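Local coordinates for cell wall surface anchor family protein (Streptococcus agalactiae, PDB 3PHS) that serves as a minor pilin of the cell-wall-anchored pilus and mediates adhesion to lung epithelial cells through an IgG-like domain, at residues H13-V18 with A90-L95; E21-D26 with P36-P41; E43-Q48 with G102-A107; G202-K207 with V224-S229. All blocks are in the same frame, centred on the assembly; numbering follows the deposited sequence.

Interaction 1. Residues H13-V18 with A90-L95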
loop_
_atom_site.group_PDB
_atom_site.type_symbol
_atom_site.label_atom_id
_atom_site.label_comp_id
_atom_site.label_asym_id
_atom_site.label_seq_id
_atom_site.Cartn_x
_atom_site.Cartn_y
_atom_site.Cartn_z
ATOM N N HIS A 13 7.112 31.400 2.172
ATOM C CA HIS A 13 5.710 31.147 2.556
ATOM C C HIS A 13 5.614 29.986 3.531
ATOM O O HIS A 13 6.532 29.170 3.633
ATOM C CB HIS A 13 4.837 30.818 1.331
ATOM C CG HIS A 13 4.987 31.790 0.206
ATOM N ND1 HIS A 13 4.578 33.101 0.297
ATOM C CD2 HIS A 13 5.522 31.645 -1.031
ATOM C CE1 HIS A 13 4.855 33.725 -0.836
ATOM N NE2 HIS A 13 5.422 32.861 -1.661
ATOM N N GLN A 14 4.488 29.924 4.234
ATOM C CA GLN A 14 4.200 28.853 5.175
ATOM C C GLN A 14 3.389 27.820 4.446
ATOM O O GLN A 14 2.501 28.164 3.678
ATOM C CB GLN A 14 3.341 29.394 6.313
ATOM C CG GLN A 14 3.982 30.539 7.055
ATOM C CD GLN A 14 5.254 30.106 7.683
ATOM O OE1 GLN A 14 6.346 30.324 7.142
ATOM N NE2 GLN A 14 5.137 29.467 8.837
ATOM N N LEU A 15 3.691 26.556 4.689
ATOM C CA LEU A 15 2.851 25.475 4.185
ATOM C C LEU A 15 2.536 24.540 5.333
ATOM O O LEU A 15 3.437 24.163 6.085
ATOM C CB LEU A 15 3.593 24.709 3.085
ATOM C CG LEU A 15 2.948 23.422 2.582
ATOM C CD1 LEU A 15 1.595 23.696 1.916
ATOM C CD2 LEU A 15 3.883 22.687 1.608
ATOM N N THR A 16 1.259 24.161 5.454
ATOM C CA THR A 16 0.814 23.252 6.514
ATOM C C THR A 16 0.110 22.102 5.845
ATOM O O THR A 16 -0.810 22.324 5.082
ATOM C CB THR A 16 -0.181 23.939 7.494
ATOM O OG1 THR A 16 0.452 25.071 8.115
ATOM C CG2 THR A 16 -0.645 22.957 8.597
ATOM N N ILE A 17 0.566 20.876 6.111
ATOM C CA ILE A 17 -0.081 19.681 5.567
ATOM C C ILE A 17 -0.881 19.107 6.707
ATOM O O ILE A 17 -0.322 18.847 7.767
ATOM C CB ILE A 17 0.973 18.606 5.100
ATOM C CG1 ILE A 17 1.962 19.140 4.040
ATOM C CG2 ILE A 17 0.297 17.320 4.629
ATOM C CD1 ILE A 17 1.467 20.128 3.116
ATOM N N VAL A 18 -2.185 18.912 6.504
ATOM C CA VAL A 18 -3.054 18.407 7.573
ATOM C C VAL A 18 -3.494 17.003 7.213
ATOM O O VAL A 18 -4.231 16.796 6.243
ATOM C CB VAL A 18 -4.292 19.329 7.813
ATOM C CG1 VAL A 18 -5.041 18.956 9.112
ATOM C CG2 VAL A 18 -3.866 20.796 7.894
ATOM N N ALA A 90 1.817 18.719 9.592
ATOM C CA ALA A 90 3.235 18.704 9.228
ATOM C C ALA A 90 3.536 20.096 8.693
ATOM O O ALA A 90 3.011 20.493 7.648
ATOM C CB ALA A 90 3.515 17.626 8.165
ATOM N N THR A 91 4.334 20.855 9.447
ATOM C CA THR A 91 4.526 22.286 9.164
ATOM C C THR A 91 5.824 22.544 8.417
ATOM O O THR A 91 6.876 21.974 8.746
ATOM C CB THR A 91 4.492 23.135 10.465
ATOM O OG1 THR A 91 5.512 22.697 11.364
ATOM C CG2 THR A 91 3.129 23.031 11.168
ATOM N N PHE A 92 5.733 23.394 7.400
ATOM C CA PHE A 92 6.862 23.749 6.542
ATOM C C PHE A 92 7.015 25.252 6.582
ATOM O O PHE A 92 6.163 25.982 6.073
ATOM C CB PHE A 92 6.623 23.264 5.110
ATOM C CG PHE A 92 6.588 21.766 5.002
ATOM C CD1 PHE A 92 7.751 21.051 4.708
ATOM C CD2 PHE A 92 5.414 21.071 5.264
ATOM C CE1 PHE A 92 7.735 19.633 4.638
ATOM C CE2 PHE A 92 5.378 19.662 5.201
ATOM C CZ PHE A 92 6.534 18.948 4.893
ATOM N N ASN A 93 8.096 25.702 7.207
ATOM C CA ASN A 93 8.302 27.122 7.471
ATOM C C ASN A 93 9.283 27.793 6.540
ATOM O O ASN A 93 10.354 27.243 6.220
ATOM C CB ASN A 93 8.732 27.307 8.921
ATOM C CG ASN A 93 7.679 26.834 9.879
ATOM O OD1 ASN A 93 7.872 25.853 10.605
ATOM N ND2 ASN A 93 6.533 27.477 9.843
ATOM N N GLN A 94 8.889 28.974 6.085
ATOM C CA GLN A 94 9.712 29.807 5.197
ATOM C C GLN A 94 10.225 29.104 3.945
ATOM O O GLN A 94 11.411 29.201 3.590
ATOM C CB GLN A 94 10.845 30.442 5.988
ATOM C CG GLN A 94 10.313 31.173 7.206
ATOM C CD GLN A 94 11.213 32.278 7.653
ATOM O OE1 GLN A 94 11.860 32.166 8.698
ATOM N NE2 GLN A 94 11.277 33.356 6.873
ATOM N N LEU A 95 9.332 28.371 3.288
ATOM C CA LEU A 95 9.663 27.761 2.010
ATOM C C LEU A 95 9.756 28.859 0.952
ATOM O O LEU A 95 8.888 29.745 0.921
ATOM C CB LEU A 95 8.584 26.748 1.615
ATOM C CG LEU A 95 8.781 25.274 2.001
ATOM C CD1 LEU A 95 9.177 25.045 3.450
ATOM C CD2 LEU A 95 7.492 24.519 1.639
#
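His13 N donates to Leu95 O over 2.7 Å, the shortest hydrogen bond between 13-18 and 90-95, and Leu95 N donates in turn to His13 O. Two residues on in one strand but three back in the other, Leu15 pairs with Phe92, so the strand pair carries a beta bulge between His13 and Leu15. Gln14 bonds beside that irregularity. Its chain is folded back at chi2 (-61°), which brings OE1 round to accept the N-H of Gln94 at 3.1 Å, nearly straight at 168° although the donor is tilted from the amide's carbonyl plane. Beyond the bulge, paired backbone bonds link Leu15 with Phe92 and Ile17 with Ala90.

The side chains of Leu15, Ile17, Ala90, Phe92 and Leu95 share one face. Leu15 meets Phe92 CB to CB at 3.9 Å, and its CD2 reaches Leu95 CD2 at 4.0 Å. Ile17 CG1 comes up obliquely to Phe92 CE2 at 3.6 Å, while Leu15 O lies near the ring plane at the edge. From the second sheet, Leu49 and Phe80 pack against Phe92, and beside the bulge His13 NE2 is hydrogen-bonded to Asp97. The chemistry implies a division of labour: most backbone polar groups pair between strands, side chains take up the N-H groups of Gln14 (Asp124) and Gln94 (Gln14), and the apolar face is left to build the sandwich core.

Interaction 2. Residues E21-D26 with P36-P41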
loop_
_atom_site.group_PDB
_atom_site.type_symbol
_atom_site.label_atom_id
_atom_site.label_comp_id
_atom_site.label_asym_id
_atom_site.label_seq_id
_atom_site.Cartn_x
_atom_site.Cartn_y
_atom_site.Cartn_z
ATOM N N GLU A 21 -7.799 11.329 8.884
ATOM C CA GLU A 21 -8.545 10.180 8.412
ATOM C C GLU A 21 -10.024 10.543 8.521
ATOM O O GLU A 21 -10.554 10.686 9.623
ATOM C CB GLU A 21 -8.193 8.908 9.212
ATOM C CG GLU A 21 -6.792 8.384 8.852
ATOM C CD GLU A 21 -6.372 7.133 9.619
ATOM O OE1 GLU A 21 -7.077 6.708 10.567
ATOM O OE2 GLU A 21 -5.297 6.607 9.276
ATOM N N ALA A 22 -10.656 10.706 7.369
ATOM C CA ALA A 22 -12.039 11.157 7.285
ATOM C C ALA A 22 -12.873 10.095 6.585
ATOM O O ALA A 22 -12.337 9.270 5.842
ATOM C CB ALA A 22 -12.110 12.493 6.515
ATOM N N ARG A 23 -14.184 10.138 6.797
ATOM C CA ARG A 23 -15.121 9.252 6.097
ATOM C C ARG A 23 -15.424 9.793 4.700
ATOM O O ARG A 23 -15.370 11.011 4.477
ATOM C CB ARG A 23 -16.448 9.166 6.877
ATOM C CG ARG A 23 -16.336 8.736 8.358
ATOM C CD ARG A 23 -17.634 9.035 9.131
ATOM N NE ARG A 23 -17.826 10.471 9.405
ATOM C CZ ARG A 23 -18.805 10.980 10.154
ATOM N NH1 ARG A 23 -19.692 10.179 10.727
ATOM N NH2 ARG A 23 -18.914 12.297 10.337
ATOM N N ASP A 24 -15.783 8.911 3.766
ATOM C CA ASP A 24 -16.087 9.360 2.408
ATOM C C ASP A 24 -17.116 10.499 2.465
ATOM O O ASP A 24 -17.024 11.450 1.688
ATOM C CB ASP A 24 -16.586 8.216 1.508
ATOM C CG ASP A 24 -15.462 7.287 1.025
ATOM O OD1 ASP A 24 -14.281 7.449 1.426
ATOM O OD2 ASP A 24 -15.777 6.369 0.227
ATOM N N ILE A 25 -18.056 10.417 3.412
ATOM C CA ILE A 25 -19.095 11.461 3.555
ATOM C C ILE A 25 -18.609 12.803 4.147
ATOM O O ILE A 25 -19.258 13.834 3.955
ATOM C CB ILE A 25 -20.357 10.969 4.324
ATOM C CG1 ILE A 25 -20.001 10.517 5.745
ATOM C CG2 ILE A 25 -21.042 9.857 3.537
ATOM C CD1 ILE A 25 -20.809 11.189 6.817
ATOM N N ASP A 26 -17.485 12.771 4.861
ATOM C CA ASP A 26 -16.825 13.965 5.379
ATOM C C ASP A 26 -16.087 14.714 4.274
ATOM O O ASP A 26 -15.665 15.853 4.472
ATOM C CB ASP A 26 -15.791 13.608 6.471
ATOM C CG ASP A 26 -16.418 13.013 7.734
ATOM O OD1 ASP A 26 -17.555 13.404 8.076
ATOM O OD2 ASP A 26 -15.755 12.164 8.392
ATOM N N PRO A 36 -11.890 18.568 5.114
ATOM C CA PRO A 36 -13.050 17.707 5.254
ATOM C C PRO A 36 -13.913 18.203 6.421
ATOM O O PRO A 36 -13.433 18.948 7.301
ATOM C CB PRO A 36 -12.449 16.318 5.557
ATOM C CG PRO A 36 -11.094 16.574 6.034
ATOM C CD PRO A 36 -10.624 17.854 5.365
ATOM N N LYS A 37 -15.170 17.776 6.409
ATOM C CA LYS A 37 -16.182 18.211 7.370
ATOM C C LYS A 37 -15.895 17.690 8.776
ATOM O O LYS A 37 -16.225 18.337 9.776
ATOM C CB LYS A 37 -17.564 17.767 6.875
ATOM C CG LYS A 37 -17.953 18.420 5.540
ATOM C CD LYS A 37 -19.281 17.882 5.007
ATOM C CE LYS A 37 -19.651 18.545 3.664
ATOM N NZ LYS A 37 -20.983 18.063 3.118
ATOM N N GLU A 38 -15.271 16.517 8.827
ATOM C CA GLU A 38 -14.824 15.894 10.059
ATOM C C GLU A 38 -13.550 15.165 9.667
ATOM O O GLU A 38 -13.301 14.928 8.473
ATOM C CB GLU A 38 -15.830 14.848 10.571
ATOM C CG GLU A 38 -17.213 15.361 11.036
ATOM C CD GLU A 38 -17.148 16.244 12.267
ATOM O OE1 GLU A 38 -16.255 16.038 13.122
ATOM O OE2 GLU A 38 -18.011 17.162 12.375
ATOM N N GLY A 39 -12.760 14.777 10.657
ATOM C CA GLY A 39 -11.535 14.028 10.358
ATOM C C GLY A 39 -10.658 13.882 11.574
ATOM O O GLY A 39 -10.541 14.809 12.377
ATOM N N THR A 40 -10.004 12.731 11.690
ATOM C CA THR A 40 -9.174 12.455 12.860
ATOM C C THR A 40 -7.716 12.723 12.529
ATOM O O THR A 40 -7.201 12.155 11.567
ATOM C CB THR A 40 -9.311 10.968 13.303
ATOM O OG1 THR A 40 -10.696 10.639 13.416
ATOM C CG2 THR A 40 -8.607 10.730 14.644
ATOM N N PRO A 41 -7.051 13.579 13.315
ATOM C CA PRO A 41 -5.654 13.870 13.034
ATOM C C PRO A 41 -4.803 12.675 13.353
ATOM O O PRO A 41 -5.104 11.936 14.324
ATOM C CB PRO A 41 -5.316 15.004 14.011
ATOM C CG PRO A 41 -6.254 14.803 15.140
ATOM C CD PRO A 41 -7.541 14.350 14.472
HETATM O O HOH W 1 -21.140 15.477 3.078
#
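Ala22 CB sits 3.3 Å from Glu38 O and 4.0 Å from Pro36 CB, at the point where a short antiparallel pairing opens into a loop with a 3-10 turn. The pairing is the hydrogen-bonded couple Glu21 and Thr40, each donating its N-H to the other's carbonyl oxygen. At the far end Lys37 N donates to Asp26 O at 2.8 Å.

Between these two anchorages the Asp26 carboxylate lies against the Glu38 side chain, OD1 to CB at 3.4 Å. Its position is set from within its own segment. Arg23 grips it side-on, NE to OD2 and NH2 to OD1, both 2.9 Å, and Arg23 N also donates to OD2, from the same face of the carboxylate as NE. Three N-H groups thus fix the rotation of a buried acid, and the positive charge probably favours its ionised form. Ile25 CD1 covers one face of the guanidinium.

Further out, Trp133 NE1 bonds to Ala22 O. The Lys37 side chain is extended beyond CG, and a water joins its NZ to Ile25 O, 2.6 Å from each.

Interaction 3. Residues E43-Q48 with G102-A107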
loop_
_atom_site.group_PDB
_atom_site.type_symbol
_atom_site.label_atom_id
_atom_site.label_comp_id
_atom_site.label_asym_id
_atom_site.label_seq_id
_atom_site.Cartn_x
_atom_site.Cartn_y
_atom_site.Cartn_z
ATOM N N GLU A 43 -0.826 11.649 14.111
ATOM C CA GLU A 43 0.524 12.116 14.426
ATOM C C GLU A 43 1.577 11.138 13.868
ATOM O O GLU A 43 1.317 9.920 13.741
ATOM C CB GLU A 43 0.664 12.296 15.956
ATOM C CG GLU A 43 2.006 12.900 16.434
ATOM C CD GLU A 43 3.137 11.871 16.544
ATOM O OE1 GLU A 43 4.325 12.262 16.444
ATOM O OE2 GLU A 43 2.849 10.665 16.706
ATOM N N GLY A 44 2.765 11.655 13.566
ATOM C CA GLY A 44 3.918 10.804 13.216
ATOM C C GLY A 44 4.073 10.446 11.745
ATOM O O GLY A 44 4.943 9.635 11.388
ATOM N N VAL A 45 3.249 11.038 10.880
ATOM C CA VAL A 45 3.341 10.781 9.441
ATOM C C VAL A 45 4.404 11.694 8.846
ATOM O O VAL A 45 4.385 12.925 9.059
ATOM C CB VAL A 45 1.971 10.955 8.680
ATOM C CG1 VAL A 45 2.118 10.668 7.162
ATOM C CG2 VAL A 45 0.884 10.039 9.269
ATOM N N LEU A 46 5.349 11.077 8.135
ATOM C CA LEU A 46 6.442 11.809 7.508
ATOM C C LEU A 46 6.051 12.311 6.133
ATOM O O LEU A 46 5.749 11.513 5.240
ATOM C CB LEU A 46 7.691 10.914 7.422
ATOM C CG LEU A 46 8.943 11.475 6.753
ATOM C CD1 LEU A 46 9.290 12.865 7.288
ATOM C CD2 LEU A 46 10.078 10.495 7.019
ATOM N N TYR A 47 6.038 13.638 5.986
ATOM C CA TYR A 47 5.838 14.293 4.682
ATOM C C TYR A 47 7.155 14.851 4.147
ATOM O O TYR A 47 7.975 15.401 4.903
ATOM C CB TYR A 47 4.772 15.413 4.782
ATOM C CG TYR A 47 3.375 14.850 4.708
ATOM C CD1 TYR A 47 2.691 14.464 5.863
ATOM C CD2 TYR A 47 2.756 14.642 3.477
ATOM C CE1 TYR A 47 1.410 13.918 5.785
ATOM C CE2 TYR A 47 1.476 14.073 3.395
ATOM C CZ TYR A 47 0.814 13.726 4.553
ATOM O OH TYR A 47 -0.454 13.175 4.464
ATOM N N GLN A 48 7.371 14.666 2.852
ATOM C CA GLN A 48 8.492 15.297 2.186
ATOM C C GLN A 48 7.985 16.180 1.067
ATOM O O GLN A 48 7.060 15.805 0.350
ATOM C CB GLN A 48 9.462 14.249 1.657
ATOM C CG GLN A 48 10.061 13.491 2.791
ATOM C CD GLN A 48 11.041 12.437 2.379
ATOM O OE1 GLN A 48 11.804 11.948 3.225
ATOM N NE2 GLN A 48 11.041 12.065 1.105
ATOM N N GLY A 102 4.724 17.040 -3.063
ATOM C CA GLY A 102 4.648 16.504 -1.709
ATOM C C GLY A 102 4.102 15.087 -1.684
ATOM O O GLY A 102 3.221 14.745 -2.458
ATOM N N LEU A 103 4.636 14.270 -0.782
ATOM C CA LEU A 103 4.153 12.896 -0.612
ATOM C C LEU A 103 4.391 12.468 0.818
ATOM O O LEU A 103 5.220 13.057 1.508
ATOM C CB LEU A 103 4.883 11.938 -1.569
ATOM C CG LEU A 103 6.291 11.451 -1.219
ATOM C CD1 LEU A 103 6.709 10.340 -2.157
ATOM C CD2 LEU A 103 7.280 12.593 -1.309
ATOM N N ALA A 104 3.657 11.461 1.274
ATOM C CA ALA A 104 3.983 10.825 2.541
ATOM C C ALA A 104 4.917 9.651 2.278
ATOM O O ALA A 104 4.758 8.910 1.288
ATOM C CB ALA A 104 2.720 10.337 3.251
ATOM N N VAL A 105 5.866 9.476 3.184
ATOM C CA VAL A 105 6.864 8.394 3.103
ATOM C C VAL A 105 6.700 7.417 4.269
ATOM O O VAL A 105 6.470 7.814 5.417
ATOM C CB VAL A 105 8.316 8.960 3.081
ATOM C CG1 VAL A 105 9.367 7.826 3.058
ATOM C CG2 VAL A 105 8.512 9.862 1.881
ATOM N N LYS A 106 6.822 6.129 3.970
ATOM C CA LYS A 106 6.790 5.107 5.018
ATOM C C LYS A 106 7.661 3.936 4.587
ATOM O O LYS A 106 7.595 3.506 3.437
ATOM C CB LYS A 106 5.368 4.612 5.230
ATOM C CG LYS A 106 5.251 3.623 6.386
ATOM C CD LYS A 106 4.024 2.794 6.162
ATOM C CE LYS A 106 3.539 2.240 7.473
ATOM N NZ LYS A 106 2.258 1.499 7.258
ATOM N N ALA A 107 8.481 3.453 5.516
ATOM C CA ALA A 107 9.407 2.355 5.246
ATOM C C ALA A 107 10.248 2.652 4.003
ATOM O O ALA A 107 10.344 1.811 3.083
ATOM C CB ALA A 107 8.623 1.049 5.062
HETATM O O HOH W 2 5.346 8.245 7.811
#
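Tyr47 and Ala104 face each other across a non-hydrogen-bonded antiparallel pair, and the methyl lies over the ring: Ala104 CB is 4.2 Å from the ring centroid and 22° off its normal, displaced toward the CE2 rim. With chi1 at -82°, CG of Tyr47 is anti to its own carbonyl carbon, which carries the ring across the neighbouring strand and sets CD2 3.5 Å from Leu103 O. Val45 CG1 approaches the same methyl at 4.0 Å, so Ala104 CB has carbon on more than one side. The phenol oxygen is occupied elsewhere, by a hydrogen bond with His19 ND1.

On the other face Gln48 runs diagonally. Its chain is extended beyond CG and passes over Val105, two residues along from its backbone partner Leu103. NE2 stands 3.4 Å from Val105 CG2, and the aliphatic CG packs on the same methyl. Leu103 CD2 meets Gln48 CB as well, so the glutamine lies against two apolar neighbours.

The backbone holds these orientations. Gln48 and Leu103 exchange two hydrogen bonds, and Val105 N donates to Leu46 O at 2.9 Å. The short strand segments run at 139° to each other, and beyond this bond the backbones part and a water takes over: it accepts from Leu46 N and donates to Val105 O at 2.7 Å. The four-stranded antiparallel sheet, in which strand 46-52 lies between 76-83 and 98-106, sends Tyr47 toward Ile17 of the opposite sheet, a beta sandwich consistent with the Ig-like folds described for this pilin.

Interaction 4. Residues G202-K207 with V224-S229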
loop_
_atom_site.group_PDB
_atom_site.type_symbol
_atom_site.label_atom_id
_atom_site.label_comp_id
_atom_site.label_asym_id
_atom_site.label_seq_id
_atom_site.Cartn_x
_atom_site.Cartn_y
_atom_site.Cartn_z
ATOM N N GLY A 202 -7.539 -1.715 -1.638
ATOM C CA GLY A 202 -6.572 -1.548 -2.735
ATOM C C GLY A 202 -6.070 -2.876 -3.257
ATOM O O GLY A 202 -6.607 -3.939 -2.907
ATOM N N ASP A 203 -5.011 -2.829 -4.064
ATOM C CA ASP A 203 -4.546 -4.022 -4.777
ATOM C C ASP A 203 -3.331 -4.651 -4.134
ATOM O O ASP A 203 -2.366 -3.958 -3.767
ATOM C CB ASP A 203 -4.265 -3.684 -6.252
ATOM C CG ASP A 203 -5.520 -3.299 -7.010
ATOM O OD1 ASP A 203 -6.637 -3.617 -6.537
ATOM O OD2 ASP A 203 -5.370 -2.666 -8.089
ATOM N N TYR A 204 -3.384 -5.970 -3.988
ATOM C CA TYR A 204 -2.332 -6.732 -3.341
ATOM C C TYR A 204 -1.961 -7.945 -4.184
ATOM O O TYR A 204 -2.641 -8.275 -5.150
ATOM C CB TYR A 204 -2.776 -7.194 -1.929
ATOM C CG TYR A 204 -3.026 -6.054 -0.964
ATOM C CD1 TYR A 204 -4.219 -5.346 -0.990
ATOM C CD2 TYR A 204 -2.049 -5.668 -0.040
ATOM C CE1 TYR A 204 -4.449 -4.274 -0.108
ATOM C CE2 TYR A 204 -2.269 -4.591 0.861
ATOM C CZ TYR A 204 -3.471 -3.909 0.809
ATOM O OH TYR A 204 -3.687 -2.853 1.664
ATOM N N VAL A 205 -0.875 -8.598 -3.800
ATOM C CA VAL A 205 -0.408 -9.792 -4.500
ATOM C C VAL A 205 -0.026 -10.846 -3.473
ATOM O O VAL A 205 0.781 -10.597 -2.564
ATOM C CB VAL A 205 0.786 -9.486 -5.439
ATOM C CG1 VAL A 205 1.352 -10.779 -6.052
ATOM C CG2 VAL A 205 0.389 -8.509 -6.523
ATOM N N LEU A 206 -0.618 -12.031 -3.627
ATOM C CA LEU A 206 -0.233 -13.194 -2.842
ATOM C C LEU A 206 0.869 -13.959 -3.563
ATOM O O LEU A 206 0.713 -14.323 -4.732
ATOM C CB LEU A 206 -1.445 -14.107 -2.640
ATOM C CG LEU A 206 -2.429 -13.733 -1.530
ATOM C CD1 LEU A 206 -3.707 -14.534 -1.721
ATOM C CD2 LEU A 206 -1.824 -13.973 -0.128
ATOM N N LYS A 207 1.968 -14.187 -2.875
ATOM C CA LYS A 207 3.047 -14.958 -3.419
ATOM C C LYS A 207 3.133 -16.317 -2.726
ATOM O O LYS A 207 3.252 -16.380 -1.551
ATOM C CB LYS A 207 4.357 -14.175 -3.324
ATOM C CG LYS A 207 5.483 -14.751 -4.129
ATOM C CD LYS A 207 6.757 -13.874 -4.095
ATOM C CE LYS A 207 8.003 -14.642 -4.581
ATOM N NZ LYS A 207 9.258 -13.926 -4.345
ATOM N N VAL A 224 -4.995 -9.869 -5.797
ATOM C CA VAL A 224 -6.219 -9.752 -5.003
ATOM C C VAL A 224 -6.541 -8.278 -4.774
ATOM O O VAL A 224 -5.643 -7.468 -4.517
ATOM C CB VAL A 224 -6.198 -10.534 -3.637
ATOM C CG1 VAL A 224 -5.474 -11.888 -3.740
ATOM C CG2 VAL A 224 -5.581 -9.718 -2.534
ATOM N N THR A 225 -7.820 -7.945 -4.871
ATOM C CA THR A 225 -8.267 -6.595 -4.540
ATOM C C THR A 225 -9.093 -6.606 -3.245
ATOM O O THR A 225 -10.170 -7.249 -3.175
ATOM C CB THR A 225 -9.054 -5.948 -5.707
ATOM O OG1 THR A 225 -8.183 -5.747 -6.829
ATOM C CG2 THR A 225 -9.638 -4.598 -5.274
ATOM N N ILE A 226 -8.578 -5.914 -2.225
ATOM C CA ILE A 226 -9.300 -5.738 -0.959
ATOM C C ILE A 226 -10.327 -4.627 -1.164
ATOM O O ILE A 226 -9.986 -3.541 -1.662
ATOM C CB ILE A 226 -8.340 -5.367 0.221
ATOM C CG1 ILE A 226 -7.290 -6.479 0.487
ATOM C CG2 ILE A 226 -9.129 -4.956 1.507
ATOM C CD1 ILE A 226 -7.862 -7.806 0.986
ATOM N N GLU A 227 -11.576 -4.906 -0.785
ATOM C CA GLU A 227 -12.625 -3.899 -0.770
ATOM C C GLU A 227 -12.964 -3.550 0.666
ATOM O O GLU A 227 -13.030 -4.427 1.527
ATOM C CB GLU A 227 -13.874 -4.404 -1.478
ATOM C CG GLU A 227 -13.732 -4.471 -2.990
ATOM C CD GLU A 227 -14.904 -5.184 -3.622
ATOM O OE1 GLU A 227 -16.046 -4.696 -3.494
ATOM O OE2 GLU A 227 -14.682 -6.242 -4.239
ATOM N N LYS A 228 -13.177 -2.264 0.931
ATOM C CA LYS A 228 -13.434 -1.844 2.298
ATOM C C LYS A 228 -14.728 -2.450 2.837
ATOM O O LYS A 228 -15.715 -2.532 2.117
ATOM C CB LYS A 228 -13.480 -0.316 2.406
ATOM C CG LYS A 228 -14.667 0.373 1.745
ATOM C CD LYS A 228 -14.510 1.886 2.000
ATOM C CE LYS A 228 -15.368 2.757 1.109
ATOM N NZ LYS A 228 -14.715 4.114 1.065
ATOM N N SER A 229 -14.697 -2.872 4.099
ATOM C CA SER A 229 -15.878 -3.401 4.815
ATOM C C SER A 229 -16.418 -4.700 4.229
ATOM O O SER A 229 -17.557 -5.103 4.523
ATOM C CB SER A 229 -17.001 -2.350 4.897
ATOM O OG SER A 229 -16.486 -1.110 5.380
#
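In the prealbumin-like domain, strand 221-226 forms one margin of a four-stranded antiparallel sheet, and two of the hydrogen-bonded pairs that hold it to its neighbour 202-210 are Gly202 with Ile226 and Tyr204 with Val224. Tyr204 N donates to Val224 O at 2.8 Å, and Val224 N donates back to Tyr204 O. Gly202 starts the strand with a backbone conformation (phi 146°) that suits glycine, and exchanges its own two bonds with Ile226.

Between these pairs lies the non-hydrogen-bonded couple Asp203 and Thr225, whose side chains run side by side. Thr225 OG1 donates a hydrogen bond to Asp203 OD1 at 2.6 Å, coming from well above the carboxylate plane.

The opposite face is apolar. The Tyr204 ring meets Ile226 obliquely, CD1 to CG1 at 3.6 Å, and the tyrosine CB touches Val224 CG2 at 3.8 Å. The other branch of that valine, CG1, meets Leu206 CD1 at 3.8 Å, so Val224 wedges between two side chains of the facing strand. Leu138, from strand 135-146, closes over both Leu206 and Ile226. The phenol of Tyr204 bonds to Ile200 O, and Arg112 makes a cation-pi contact with the ring while also donating to Asp203 O. The chemistry implies a two-sided strand pair: a short charged-to-hydroxyl bond joins the strands on one face, and on the other mainly hydrocarbon packs toward the second sheet, with the tyrosine's hydroxyl held by the backbone of Ile200.

How the interactions relate
Three of the four contacts belong to the N-terminal half and the fourth to the prealbumin-like domain. Interactions 1 and 3, with centres 14 Å apart, lie on facing sheets and meet in the core between them, where Ile17 CG2 touches Tyr47 CZ at 3.6 Å. Interaction 2 continues the strand of interaction 1 past its far end, their centres 21 Å apart, and leads along the chain into interaction 3. It also reaches the other domain: the salt bridge from Asp24 OD2 to Lys228 NZ, 2.6 Å, joins it to interaction 4. Interactions 3 and 4 do not touch, their nearest atoms being about 9 Å apart; for interactions 1 and 4 the gap is about 17 Å.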